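Local coordinates for protein lectin (Pleurotus ostreatus, PDB 6T0Q) that is a calcium-binding lectin that recognises galactose-type sugars, N-acetyl-D-galactosamine among them, probably through its carbohydrate-binding modules, at residues K220-C225 / N273-N278; K57-P62 / N110-A115; G209-G214 / G284-I289; L193-S198 / T233-A238. All blocks are in the same frame, centred on the assembly; numbering follows the deposited sequence. Where two conformers were deposited one is given.

Contacts 1 and 2 are equivalent strand pairings in two similar sheets, their centres about 31 Å apart, and their nearest atoms stay about 20 Å from each other. Both rest on four ladder hydrogen bonds and a buried phenylalanine, and each has a glycosylated asparagine on one of its strands. Contact 4 is also buried but held by leucine packing, without a hydrogen bond between its segments. Contact 3, only partly buried and about 29 Å from the chain centre, joins loop to loop at a calcium site. Contacts 1, 3 and 4 belong together: Ile277 CD1 meets Ile236 CD1 at 3.8 Å across the two sheets, while strands 287-296 and 229-239, serving contacts 3 and 4, are neighbours in one sheet.

Contact 1: residues K220-C225 / N273-N278; sequences KTVNQC and NTFAIN. With NAG (2-acetamido-2-deoxy-beta-D-glucopyranose), chain B.
Thr221 meets Thr274 on one face of an antiparallel ladder, at a non-hydrogen-bonded pair where the CA atoms come within 4.2 Å. From CB of Thr221, 3.8 Å from Thr274 OG1, the side chain forks. Its methyl CG2 turns to the main chain and lies 3.7 Å from Asn273 O. Its hydroxyl, placed beside the backbone N by chi1 of -63°, reaches Thr274 OG1 at 2.9 Å, a hydrogen bond in which either oxygen could donate. Thr274 OG1 also has a weak bond to Pro323 O.

The pairs Lys220-Phe275 and Val222-Asn273 supply two backbone bonds each; Phe275 N to Lys220 O is 2.7 Å and close to linear at 165°. On their face Phe275 presents a ring edge to Lys220 O, while Val222 CG2 stands obliquely to the ring, 4.3 Å from CE1. This ring also packs on Ile292 of the opposing sheet, as expected inside a beta sandwich. One water links Val222 O to Asn273 ND2, and Asn273 OD1 is held by Asn247.

Further along strand 273-281, Asn278 ND2 is joined to N-acetylglucosamine, and Thr280 completes the N-glycosylation sequon; beyond the other strand, Cys225 forms a disulfide with Cys225 of the second subunit. The chemistry implies a division of labour: threonine hydroxyls pair on one face, while the other combines Val222-Phe275 packing with Lys220, bonded to Ser309, and the hydrogen-bonded Asn273 amide.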
loop_
_atom_site.group_PDB
_atom_site.type_symbol
_atom_site.label_atom_id
_atom_site.label_comp_id
_atom_site.label_asym_id
_atom_site.label_seq_id
_atom_site.Cartn_x
_atom_site.Cartn_y
_atom_site.Cartn_z
ATOM N N LYS A 220 4.056 9.578 8.862
ATOM C CA LYS A 220 4.347 8.153 8.970
ATOM C C LYS A 220 3.248 7.376 8.260
ATOM O O LYS A 220 2.061 7.597 8.519
ATOM C CB LYS A 220 4.455 7.711 10.434
ATOM C CG LYS A 220 4.656 6.206 10.632
ATOM C CD LYS A 220 6.071 5.759 10.259
ATOM C CE LYS A 220 6.227 4.262 10.507
ATOM N NZ LYS A 220 7.564 3.776 10.105
ATOM N N THR A 221 3.643 6.475 7.365
ATOM C CA THR A 221 2.706 5.634 6.634
ATOM C C THR A 221 2.846 4.185 7.078
ATOM O O THR A 221 3.958 3.685 7.248
ATOM C CB THR A 221 2.953 5.735 5.125
ATOM O OG1 THR A 221 2.709 7.078 4.708
ATOM C CG2 THR A 221 2.027 4.788 4.348
ATOM N N VAL A 222 1.718 3.512 7.270
ATOM C CA VAL A 222 1.700 2.070 7.486
ATOM C C VAL A 222 0.968 1.447 6.305
ATOM O O VAL A 222 -0.151 1.857 5.976
ATOM C CB VAL A 222 1.038 1.696 8.827
ATOM C CG1 VAL A 222 1.050 0.180 9.025
ATOM C CG2 VAL A 222 1.777 2.393 9.988
ATOM N N ASN A 223 1.603 0.468 5.659
ATOM C CA ASN A 223 1.012 -0.104 4.443
ATOM C C ASN A 223 1.394 -1.585 4.402
ATOM O O ASN A 223 2.362 -1.989 3.762
ATOM C CB ASN A 223 1.477 0.656 3.197
ATOM C CG ASN A 223 1.036 0.007 1.888
ATOM O OD1 ASN A 223 1.779 0.037 0.904
ATOM N ND2 ASN A 223 -0.167 -0.564 1.863
ATOM N N GLN A 224 0.623 -2.404 5.123
ATOM C CA GLN A 224 0.770 -3.861 5.057
ATOM C C GLN A 224 -0.208 -4.363 3.998
ATOM O O GLN A 224 -1.357 -4.688 4.293
ATOM C CB GLN A 224 0.507 -4.502 6.419
ATOM C CG GLN A 224 1.337 -3.934 7.569
ATOM C CD GLN A 224 2.801 -4.350 7.522
ATOM O OE1 GLN A 224 3.176 -5.261 6.788
ATOM N NE2 GLN A 224 3.633 -3.683 8.320
ATOM N N CYS A 225 0.248 -4.425 2.740
ATOM C CA CYS A 225 -0.677 -4.703 1.642
ATOM C C CYS A 225 -1.242 -6.121 1.657
ATOM O O CYS A 225 -2.158 -6.400 0.883
ATOM C CB CYS A 225 -0.016 -4.422 0.281
ATOM S SG CYS A 225 1.590 -5.209 -0.016
ATOM N N ASN A 273 -2.458 3.614 5.366
ATOM C CA ASN A 273 -2.856 4.702 6.256
ATOM C C ASN A 273 -1.670 5.596 6.570
ATOM O O ASN A 273 -0.603 5.103 6.949
ATOM C CB ASN A 273 -3.457 4.152 7.557
ATOM C CG ASN A 273 -4.760 3.434 7.314
ATOM O OD1 ASN A 273 -5.805 4.066 7.176
ATOM N ND2 ASN A 273 -4.703 2.113 7.226
ATOM N N THR A 274 -1.876 6.908 6.448
ATOM C CA THR A 274 -0.832 7.905 6.663
ATOM C C THR A 274 -1.208 8.799 7.837
ATOM O O THR A 274 -2.262 9.447 7.819
ATOM C CB THR A 274 -0.613 8.763 5.414
ATOM O OG1 THR A 274 -0.011 7.970 4.382
ATOM C CG2 THR A 274 0.318 9.938 5.746
ATOM N N PHE A 275 -0.342 8.847 8.842
ATOM C CA PHE A 275 -0.513 9.716 9.993
ATOM C C PHE A 275 0.346 10.953 9.774
ATOM O O PHE A 275 1.527 10.834 9.440
ATOM C CB PHE A 275 -0.115 8.979 11.277
ATOM C CG PHE A 275 -0.891 7.695 11.487
ATOM C CD1 PHE A 275 -0.491 6.517 10.878
ATOM C CD2 PHE A 275 -2.034 7.678 12.269
ATOM C CE1 PHE A 275 -1.218 5.334 11.050
ATOM C CE2 PHE A 275 -2.767 6.501 12.448
ATOM C CZ PHE A 275 -2.358 5.335 11.842
ATOM N N ALA A 276 -0.245 12.134 9.937
ATOM C CA ALA A 276 0.490 13.370 9.702
ATOM C C ALA A 276 0.268 14.337 10.850
ATOM O O ALA A 276 -0.840 14.444 11.381
ATOM C CB ALA A 276 0.088 14.025 8.376
ATOM N N ILE A 277 1.335 15.036 11.236
ATOM C CA ILE A 277 1.311 15.924 12.387
ATOM C C ILE A 277 1.864 17.277 11.965
ATOM O O ILE A 277 2.933 17.350 11.352
ATOM C CB ILE A 277 2.140 15.367 13.561
ATOM C CG1 ILE A 277 1.676 13.968 13.976
ATOM C CG2 ILE A 277 2.077 16.317 14.747
ATOM C CD1 ILE A 277 2.645 13.311 14.988
ATOM N N ASN A 278 1.143 18.337 12.286
ATOM C CA ASN A 278 1.692 19.687 12.269
ATOM C C ASN A 278 1.904 20.091 13.727
ATOM O O ASN A 278 0.940 20.319 14.461
ATOM C CB ASN A 278 0.756 20.640 11.524
ATOM C CG ASN A 278 1.097 22.114 11.748
ATOM O OD1 ASN A 278 2.149 22.456 12.271
ATOM N ND2 ASN A 278 0.193 22.994 11.335
HETATM C C1 NAG B . 0.370 24.405 11.529
HETATM C C2 NAG B . -0.250 25.235 10.418
HETATM C C3 NAG B . -0.168 26.708 10.770
HETATM C C4 NAG B . -0.894 26.969 12.081
HETATM C C5 NAG B . -0.392 26.053 13.200
HETATM C C6 NAG B . -1.337 26.043 14.381
HETATM C C7 NAG B . -0.286 24.422 8.110
HETATM C C8 NAG B . 0.494 24.235 6.843
HETATM N N2 NAG B . 0.375 24.978 9.130
HETATM O O3 NAG B . -0.768 27.465 9.725
HETATM O O4 NAG B . -0.559 28.295 12.219
HETATM O O5 NAG B . -0.301 24.682 12.771
HETATM O O6 NAG B . -0.707 26.519 15.559
HETATM O O7 NAG B . -1.463 24.079 8.208
HETATM O O HOH W 1 -2.167 0.783 7.516
#

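Contact 2: residues K57-P62 / N110-A115; sequences KNITAP and NLFAIA. With NAG (2-acetamido-2-deoxy-beta-D-glucopyranose), chain E.
The ring of Phe112 receives Lys57 O at its edge, near the ring plane, with the oxygen 4.0 Å from CD1. Ile59 comes in at a slant, its CD1 3.8 Å from Phe112 CD1, and the two side chains run at about a right angle to each other. Phe82 and Val84 of the next strand, Trp149 from a loop and Ile131 of the facing sheet complete the surroundings of the ring. A second flat group, the amide of Asn58, belongs to the other face of the strand pair. Its ND2 is bonded to C1 of N-acetylglucosamine, and its OD1 is 3.6 Å from Asn110 O without bonding to it. With CG anti to the backbone N, chi1 of -178° leans the amide toward strand 109-118, while ND2 leads to the sugar, which also touches CG2 of Thr60, the third residue of the glycosylation sequon.

Four backbone bonds define the antiparallel register, Lys57 opposite Phe112 and Ile59 opposite Asn110. Ile59 N to Asn110 O, 2.8 Å long, is almost straight at 175°, though the donor sits 25° off the carbonyl plane. A water spans Ile59 O and Asn110 ND2, while Asn110 OD1 accepts from Gln106 N and Asn85 ND2. Leu111 CD1 lies 3.8 Å from Lys57 O.

Chemically, the pairing separates two environments: the Phe112 and Ile59 face is turned into the sandwich, whereas the Asn58 face carries its glycan outward.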
loop_
_atom_site.group_PDB
_atom_site.type_symbol
_atom_site.label_atom_id
_atom_site.label_comp_id
_atom_site.label_asym_id
_atom_site.label_seq_id
_atom_site.Cartn_x
_atom_site.Cartn_y
_atom_site.Cartn_z
ATOM N N LYS A 57 -17.175 -16.914 26.551
ATOM C CA LYS A 57 -18.453 -16.243 26.340
ATOM C C LYS A 57 -18.571 -15.858 24.871
ATOM O O LYS A 57 -17.690 -15.175 24.340
ATOM C CB LYS A 57 -18.550 -15.029 27.244
ATOM C CG LYS A 57 -19.644 -14.068 26.910
ATOM C CD LYS A 57 -20.948 -14.429 27.549
ATOM C CE LYS A 57 -21.847 -13.203 27.535
ATOM N NZ LYS A 57 -23.226 -13.514 27.938
ATOM N N ASN A 58 -19.627 -16.334 24.211
ATOM C CA ASN A 58 -20.000 -15.904 22.863
ATOM C C ASN A 58 -20.860 -14.656 23.005
ATOM O O ASN A 58 -21.965 -14.714 23.551
ATOM C CB ASN A 58 -20.764 -17.011 22.131
ATOM C CG ASN A 58 -21.136 -16.629 20.686
ATOM O OD1 ASN A 58 -20.688 -15.600 20.178
ATOM N ND2 ASN A 58 -21.959 -17.469 20.026
ATOM N N ILE A 59 -20.361 -13.524 22.526
ATOM C CA ILE A 59 -21.065 -12.253 22.643
ATOM C C ILE A 59 -21.574 -11.866 21.262
ATOM O O ILE A 59 -20.785 -11.714 20.323
ATOM C CB ILE A 59 -20.158 -11.162 23.232
ATOM C CG1 ILE A 59 -19.807 -11.516 24.674
ATOM C CG2 ILE A 59 -20.849 -9.817 23.184
ATOM C CD1 ILE A 59 -18.932 -10.494 25.369
ATOM N N THR A 60 -22.889 -11.716 21.135
ATOM C CA THR A 60 -23.502 -11.369 19.859
ATOM C C THR A 60 -23.656 -9.856 19.725
ATOM O O THR A 60 -23.789 -9.135 20.718
ATOM C CB THR A 60 -24.857 -12.060 19.724
ATOM O OG1 THR A 60 -25.642 -11.796 20.897
ATOM C CG2 THR A 60 -24.656 -13.559 19.610
ATOM N N ALA A 61 -23.593 -9.368 18.470
ATOM C CA ALA A 61 -23.806 -7.946 18.234
ATOM C C ALA A 61 -25.294 -7.623 18.324
ATOM O O ALA A 61 -26.125 -8.421 17.881
ATOM C CB ALA A 61 -23.281 -7.527 16.863
ATOM N N PRO A 62 -25.655 -6.481 18.911
ATOM C CA PRO A 62 -27.060 -6.054 18.887
ATOM C C PRO A 62 -27.558 -5.930 17.454
ATOM O O PRO A 62 -26.816 -5.546 16.549
ATOM C CB PRO A 62 -27.034 -4.698 19.601
ATOM C CG PRO A 62 -25.813 -4.767 20.491
ATOM C CD PRO A 62 -24.811 -5.595 19.736
ATOM N N ASN A 110 -18.798 -12.661 18.557
ATOM C CA ASN A 110 -17.383 -12.814 18.877
ATOM C C ASN A 110 -17.214 -13.713 20.092
ATOM O O ASN A 110 -17.902 -13.538 21.104
ATOM C CB ASN A 110 -16.726 -11.449 19.116
ATOM C CG ASN A 110 -16.648 -10.624 17.849
ATOM O OD1 ASN A 110 -15.760 -10.831 17.026
ATOM N ND2 ASN A 110 -17.594 -9.705 17.670
ATOM N N LEU A 111 -16.294 -14.671 19.986
ATOM C CA LEU A 111 -16.012 -15.609 21.066
ATOM C C LEU A 111 -14.815 -15.104 21.863
ATOM O O LEU A 111 -13.691 -15.060 21.350
ATOM C CB LEU A 111 -15.739 -17.009 20.521
ATOM C CG LEU A 111 -15.379 -17.995 21.634
ATOM C CD1 LEU A 111 -16.605 -18.286 22.519
ATOM C CD2 LEU A 111 -14.817 -19.269 21.036
ATOM N N PHE A 112 -15.052 -14.737 23.122
ATOM C CA PHE A 112 -13.980 -14.347 24.027
ATOM C C PHE A 112 -13.658 -15.526 24.935
ATOM O O PHE A 112 -14.567 -16.180 25.457
ATOM C CB PHE A 112 -14.381 -13.110 24.831
ATOM C CG PHE A 112 -14.676 -11.916 23.963
ATOM C CD1 PHE A 112 -15.946 -11.721 23.429
ATOM C CD2 PHE A 112 -13.667 -11.023 23.631
ATOM C CE1 PHE A 112 -16.213 -10.643 22.599
ATOM C CE2 PHE A 112 -13.930 -9.937 22.800
ATOM C CZ PHE A 112 -15.201 -9.749 22.286
ATOM N N ALA A 113 -12.370 -15.820 25.091
ATOM C CA ALA A 113 -11.961 -16.949 25.914
ATOM C C ALA A 113 -10.758 -16.540 26.742
ATOM O O ALA A 113 -9.862 -15.847 26.251
ATOM C CB ALA A 113 -11.630 -18.187 25.071
ATOM N N ILE A 114 -10.751 -16.957 28.004
ATOM C CA ILE A 114 -9.675 -16.619 28.930
ATOM C C ILE A 114 -9.282 -17.882 29.672
ATOM O O ILE A 114 -10.145 -18.580 30.213
ATOM C CB ILE A 114 -10.086 -15.528 29.937
ATOM C CG1 ILE A 114 -10.652 -14.296 29.228
ATOM C CG2 ILE A 114 -8.875 -15.131 30.815
ATOM C CD1 ILE A 114 -11.213 -13.253 30.192
ATOM N N ALA A 115 -7.991 -18.177 29.694
ATOM C CA ALA A 115 -7.447 -19.217 30.558
ATOM C C ALA A 115 -6.917 -18.504 31.794
ATOM O O ALA A 115 -5.980 -17.708 31.694
ATOM C CB ALA A 115 -6.348 -20.007 29.848
HETATM C C1 NAG E . -22.410 -17.316 18.642
HETATM C C2 NAG E . -22.028 -18.578 17.867
HETATM C C3 NAG E . -22.458 -18.466 16.401
HETATM C C4 NAG E . -23.939 -18.118 16.282
HETATM C C5 NAG E . -24.234 -16.874 17.123
HETATM C C6 NAG E . -25.701 -16.511 17.161
HETATM C C7 NAG E . -20.083 -19.765 18.770
HETATM C C8 NAG E . -18.586 -19.891 18.761
HETATM N N2 NAG E . -20.599 -18.831 17.966
HETATM O O3 NAG E . -22.181 -19.705 15.761
HETATM O O5 NAG E . -23.818 -17.066 18.489
HETATM O O6 NAG E . -26.408 -17.347 18.066
HETATM O O7 NAG E . -20.791 -20.468 19.481
HETATM O O HOH W 2 -19.852 -9.267 19.314
#

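Contact 3: residues G209-G214 / G284-I289; sequences GAAPVG and GPAGVI. With CA (calcium ion), chain G.
Neither segment is regular where they meet: the loop 209-214 passes the turn that carries a calcium ligand and leads into strand 287-296 of a beta-sandwich module. The closest CA atoms, those of Ala210 and Pro285, are 4.1 Å apart, and one direct hydrogen bond joins the chains, Ala211 N to Gly284 O at 3.1 Å. That bond is straight at hydrogen (171°), yet the donor stands 42° above the carbonyl plane, so it does not follow a lone pair. The same oxygen is also reached by Asn281 ND2, which bonds Pro212 O as well. A water donates to Ala211 O at 2.6 Å and accepts from Gly284 N, giving the two backbones a second, indirect link. Gly284 has a positive phi of 88°, a conformation in which a CB would press on the preceding carbonyl.

Side-chain contact is made by small groups. Ala211 CB and Ala286 CB meet at 4.0 Å, and both touch Trp202 and Asn281. Ala210 CB rests 3.8 Å from Gly284 O, whereas the ring of Pro285 offers its CG to Gly209 O at 3.6 Å.

Asn281 connects this packing with the metal, because its OD1 binds calcium while its ND2 bonds Pro212 O and Gly284 O, one in each segment. Asp239 OD1, Asp240 OD2 and Gly283 O are further ligands. The fifth protein ligand comes from the contact itself: the carbonyl oxygen of Pro285, 2.5 Å from the calcium.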
loop_
_atom_site.group_PDB
_atom_site.type_symbol
_atom_site.label_atom_id
_atom_site.label_comp_id
_atom_site.label_asym_id
_atom_site.label_seq_id
_atom_site.Cartn_x
_atom_site.Cartn_y
_atom_site.Cartn_z
ATOM N N GLY A 209 19.106 21.677 22.866
ATOM C CA GLY A 209 17.978 21.788 23.773
ATOM C C GLY A 209 16.956 22.844 23.421
ATOM O O GLY A 209 16.134 23.206 24.268
ATOM N N ALA A 210 16.973 23.355 22.195
ATOM C CA ALA A 210 15.970 24.321 21.774
ATOM C C ALA A 210 15.835 24.252 20.265
ATOM O O ALA A 210 16.747 23.814 19.561
ATOM C CB ALA A 210 16.322 25.748 22.226
ATOM N N ALA A 211 14.680 24.673 19.775
ATOM C CA ALA A 211 14.411 24.734 18.349
ATOM C C ALA A 211 13.899 26.123 18.014
ATOM O O ALA A 211 13.399 26.833 18.892
ATOM C CB ALA A 211 13.376 23.680 17.925
ATOM N N PRO A 212 14.000 26.538 16.749
ATOM C CA PRO A 212 13.418 27.826 16.350
ATOM C C PRO A 212 11.913 27.852 16.577
ATOM O O PRO A 212 11.247 26.816 16.649
ATOM C CB PRO A 212 13.750 27.921 14.852
ATOM C CG PRO A 212 14.900 26.997 14.653
ATOM C CD PRO A 212 14.697 25.879 15.631
ATOM N N VAL A 213 11.378 29.069 16.697
ATOM C CA VAL A 213 9.932 29.259 16.723
ATOM C C VAL A 213 9.363 28.883 15.363
ATOM O O VAL A 213 9.933 29.225 14.321
ATOM C CB VAL A 213 9.590 30.718 17.077
ATOM C CG1 VAL A 213 8.076 30.958 16.988
ATOM C CG2 VAL A 213 10.135 31.080 18.458
ATOM N N GLY A 214 8.239 28.167 15.359
ATOM C CA GLY A 214 7.578 27.870 14.098
ATOM C C GLY A 214 6.935 26.497 14.065
ATOM O O GLY A 214 7.015 25.738 15.040
ATOM N N GLY A 284 11.818 27.915 22.618
ATOM C CA GLY A 284 12.495 27.069 23.572
ATOM C C GLY A 284 12.544 25.616 23.135
ATOM O O GLY A 284 12.569 25.306 21.937
ATOM N N PRO A 285 12.572 24.697 24.106
ATOM C CA PRO A 285 12.548 23.263 23.776
ATOM C C PRO A 285 11.304 22.906 22.979
ATOM O O PRO A 285 10.246 23.523 23.131
ATOM C CB PRO A 285 12.540 22.578 25.150
ATOM C CG PRO A 285 13.091 23.619 26.110
ATOM C CD PRO A 285 12.612 24.940 25.560
ATOM N N ALA A 286 11.438 21.893 22.124
ATOM C CA ALA A 286 10.319 21.454 21.298
ATOM C C ALA A 286 10.401 19.952 21.056
ATOM O O ALA A 286 11.492 19.380 20.980
ATOM C CB ALA A 286 10.299 22.192 19.951
ATOM N N GLY A 287 9.235 19.329 20.902
ATOM C CA GLY A 287 9.177 17.928 20.526
ATOM C C GLY A 287 7.735 17.488 20.384
ATOM O O GLY A 287 6.815 18.104 20.929
ATOM N N VAL A 288 7.550 16.408 19.629
ATOM C CA VAL A 288 6.264 15.720 19.572
ATOM C C VAL A 288 6.525 14.238 19.802
ATOM O O VAL A 288 7.557 13.703 19.377
ATOM C CB VAL A 288 5.519 15.975 18.237
ATOM C CG1 VAL A 288 6.330 15.493 17.063
ATOM C CG2 VAL A 288 4.121 15.303 18.229
ATOM N N ILE A 289 5.612 13.582 20.507
ATOM C CA ILE A 289 5.755 12.167 20.833
ATOM C C ILE A 289 4.400 11.508 20.636
ATOM O O ILE A 289 3.361 12.126 20.894
ATOM C CB ILE A 289 6.288 11.978 22.273
ATOM C CG1 ILE A 289 6.586 10.506 22.566
ATOM C CG2 ILE A 289 5.309 12.532 23.306
ATOM C CD1 ILE A 289 7.313 10.320 23.914
HETATM CA CA CA G . 8.359 25.079 23.372
HETATM O O HOH W 3 13.544 28.867 20.424
#

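Contact 4: residues L193-S198 / T233-A238; sequences LPLRGS and TVLIAA
Leu235 pushes its CD2 methyl between parts of two other leucines, 3.6 Å from Leu195 CD2 and close against the backbone of Leu193, whose O is 3.3 Å away. With CG anti to the backbone N (chi1 177°), Leu235 stands out from its strand, and it crosses Leu195 at about a right angle. Leu193 uses its CB against Leu235 and its CD1 over the strand backbone. That CD1 comes to 3.5 Å from Thr233 O and also touches Thr233 CG2 and Leu235 CB.

Strand 229-239 belongs to one sheet of the beta sandwich, and the loop 193-198 covers the outer face of that sheet: Thr233 and Leu235 point to the loop, while Val234 and Ile236 point away and pack on Leu244 and Tyr242 of the other sheet. After Leu195 the loop reverses in a type II turn, closed by Ser198 N to Leu195 O at 2.8 Å, with Gly197 in the third position at a phi of 95°. From neighbouring strand 287-296, Leu293 touches Leu193 and Thr291 touches Leu195. On the loop side, Leu195 also touches Phe339 and Met348, and Leu235 touches Ile350. Phe102, from strand 98-104 in the other half of the chain, packs on both Leu193 and Thr233.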
loop_
_atom_site.group_PDB
_atom_site.type_symbol
_atom_site.label_atom_id
_atom_site.label_comp_id
_atom_site.label_asym_id
_atom_site.label_seq_id
_atom_site.Cartn_x
_atom_site.Cartn_y
_atom_site.Cartn_z
ATOM N N LEU A 193 -2.085 3.618 26.232
ATOM C CA LEU A 193 -0.897 3.179 25.508
ATOM C C LEU A 193 0.323 3.669 26.269
ATOM O O LEU A 193 0.249 4.689 26.967
ATOM C CB LEU A 193 -0.843 3.737 24.072
ATOM C CG LEU A 193 -1.865 3.188 23.074
ATOM C CD1 LEU A 193 -1.850 4.028 21.790
ATOM C CD2 LEU A 193 -1.556 1.724 22.768
ATOM N N PRO A 194 1.457 2.980 26.152
ATOM C CA PRO A 194 2.683 3.491 26.779
ATOM C C PRO A 194 3.280 4.612 25.943
ATOM O O PRO A 194 3.188 4.609 24.712
ATOM C CB PRO A 194 3.606 2.265 26.795
ATOM C CG PRO A 194 3.210 1.523 25.544
ATOM C CD PRO A 194 1.683 1.687 25.480
ATOM N N LEU A 195 3.873 5.594 26.626
ATOM C CA LEU A 195 4.828 6.481 25.968
ATOM C C LEU A 195 6.256 5.984 26.134
ATOM O O LEU A 195 7.114 6.265 25.287
ATOM C CB LEU A 195 4.702 7.907 26.511
ATOM C CG LEU A 195 3.425 8.621 26.075
ATOM C CD1 LEU A 195 3.377 10.002 26.693
ATOM C CD2 LEU A 195 3.325 8.677 24.534
ATOM N N ARG A 196 6.523 5.252 27.213
ATOM C CA ARG A 196 7.730 4.448 27.291
ATOM C C ARG A 196 7.855 3.605 26.029
ATOM O O ARG A 196 6.890 2.967 25.602
ATOM C CB ARG A 196 7.666 3.558 28.534
ATOM C CG ARG A 196 8.852 2.623 28.697
ATOM C CD ARG A 196 8.646 1.710 29.907
ATOM N NE ARG A 196 8.322 2.453 31.122
ATOM C CZ ARG A 196 9.181 2.673 32.113
ATOM N NH1 ARG A 196 10.423 2.207 32.020
ATOM N NH2 ARG A 196 8.807 3.360 33.189
ATOM N N GLY A 197 9.033 3.635 25.408
ATOM C CA GLY A 197 9.224 3.009 24.113
ATOM C C GLY A 197 9.076 3.949 22.932
ATOM O O GLY A 197 9.456 3.579 21.815
ATOM N N SER A 198 8.543 5.149 23.141
ATOM C CA SER A 198 8.449 6.159 22.096
ATOM C C SER A 198 9.482 7.255 22.339
ATOM O O SER A 198 10.133 7.310 23.387
ATOM C CB SER A 198 7.036 6.753 22.038
ATOM O OG SER A 198 6.083 5.732 21.817
ATOM N N THR A 233 -5.596 3.256 17.633
ATOM C CA THR A 233 -5.627 4.091 18.822
ATOM C C THR A 233 -4.346 4.906 18.835
ATOM O O THR A 233 -3.263 4.354 18.627
ATOM C CB THR A 233 -5.741 3.240 20.082
ATOM O OG1 THR A 233 -6.878 2.374 19.950
ATOM C CG2 THR A 233 -5.921 4.138 21.324
ATOM N N VAL A 234 -4.468 6.215 19.051
ATOM C CA VAL A 234 -3.328 7.129 18.986
ATOM C C VAL A 234 -3.212 7.862 20.310
ATOM O O VAL A 234 -4.200 8.406 20.812
ATOM C CB VAL A 234 -3.468 8.139 17.830
ATOM C CG1 VAL A 234 -2.260 9.098 17.807
ATOM C CG2 VAL A 234 -3.623 7.417 16.510
ATOM N N LEU A 235 -2.007 7.882 20.868
ATOM C CA LEU A 235 -1.681 8.683 22.037
ATOM C C LEU A 235 -0.625 9.700 21.625
ATOM O O LEU A 235 0.389 9.316 21.041
ATOM C CB LEU A 235 -1.155 7.786 23.160
ATOM C CG LEU A 235 -0.705 8.511 24.419
ATOM C CD1 LEU A 235 -1.902 9.172 25.067
ATOM C CD2 LEU A 235 -0.028 7.519 25.367
ATOM N N ILE A 236 -0.846 10.988 21.907
ATOM C CA ILE A 236 0.049 12.018 21.380
ATOM C C ILE A 236 0.144 13.206 22.335
ATOM O O ILE A 236 -0.825 13.574 23.008
ATOM C CB ILE A 236 -0.425 12.465 19.977
ATOM C CG1 ILE A 236 0.497 13.527 19.370
ATOM C CG2 ILE A 236 -1.873 12.985 20.025
ATOM C CD1 ILE A 236 0.198 13.723 17.863
ATOM N N ALA A 237 1.330 13.818 22.378
ATOM C CA ALA A 237 1.541 15.083 23.075
ATOM C C ALA A 237 2.649 15.843 22.360
ATOM O O ALA A 237 3.475 15.248 21.662
ATOM C CB ALA A 237 1.902 14.871 24.554
ATOM N N ALA A 238 2.671 17.166 22.544
ATOM C CA ALA A 238 3.682 17.991 21.893
ATOM C C ALA A 238 3.986 19.225 22.727
ATOM O O ALA A 238 3.123 19.749 23.436
ATOM C CB ALA A 238 3.252 18.435 20.486
#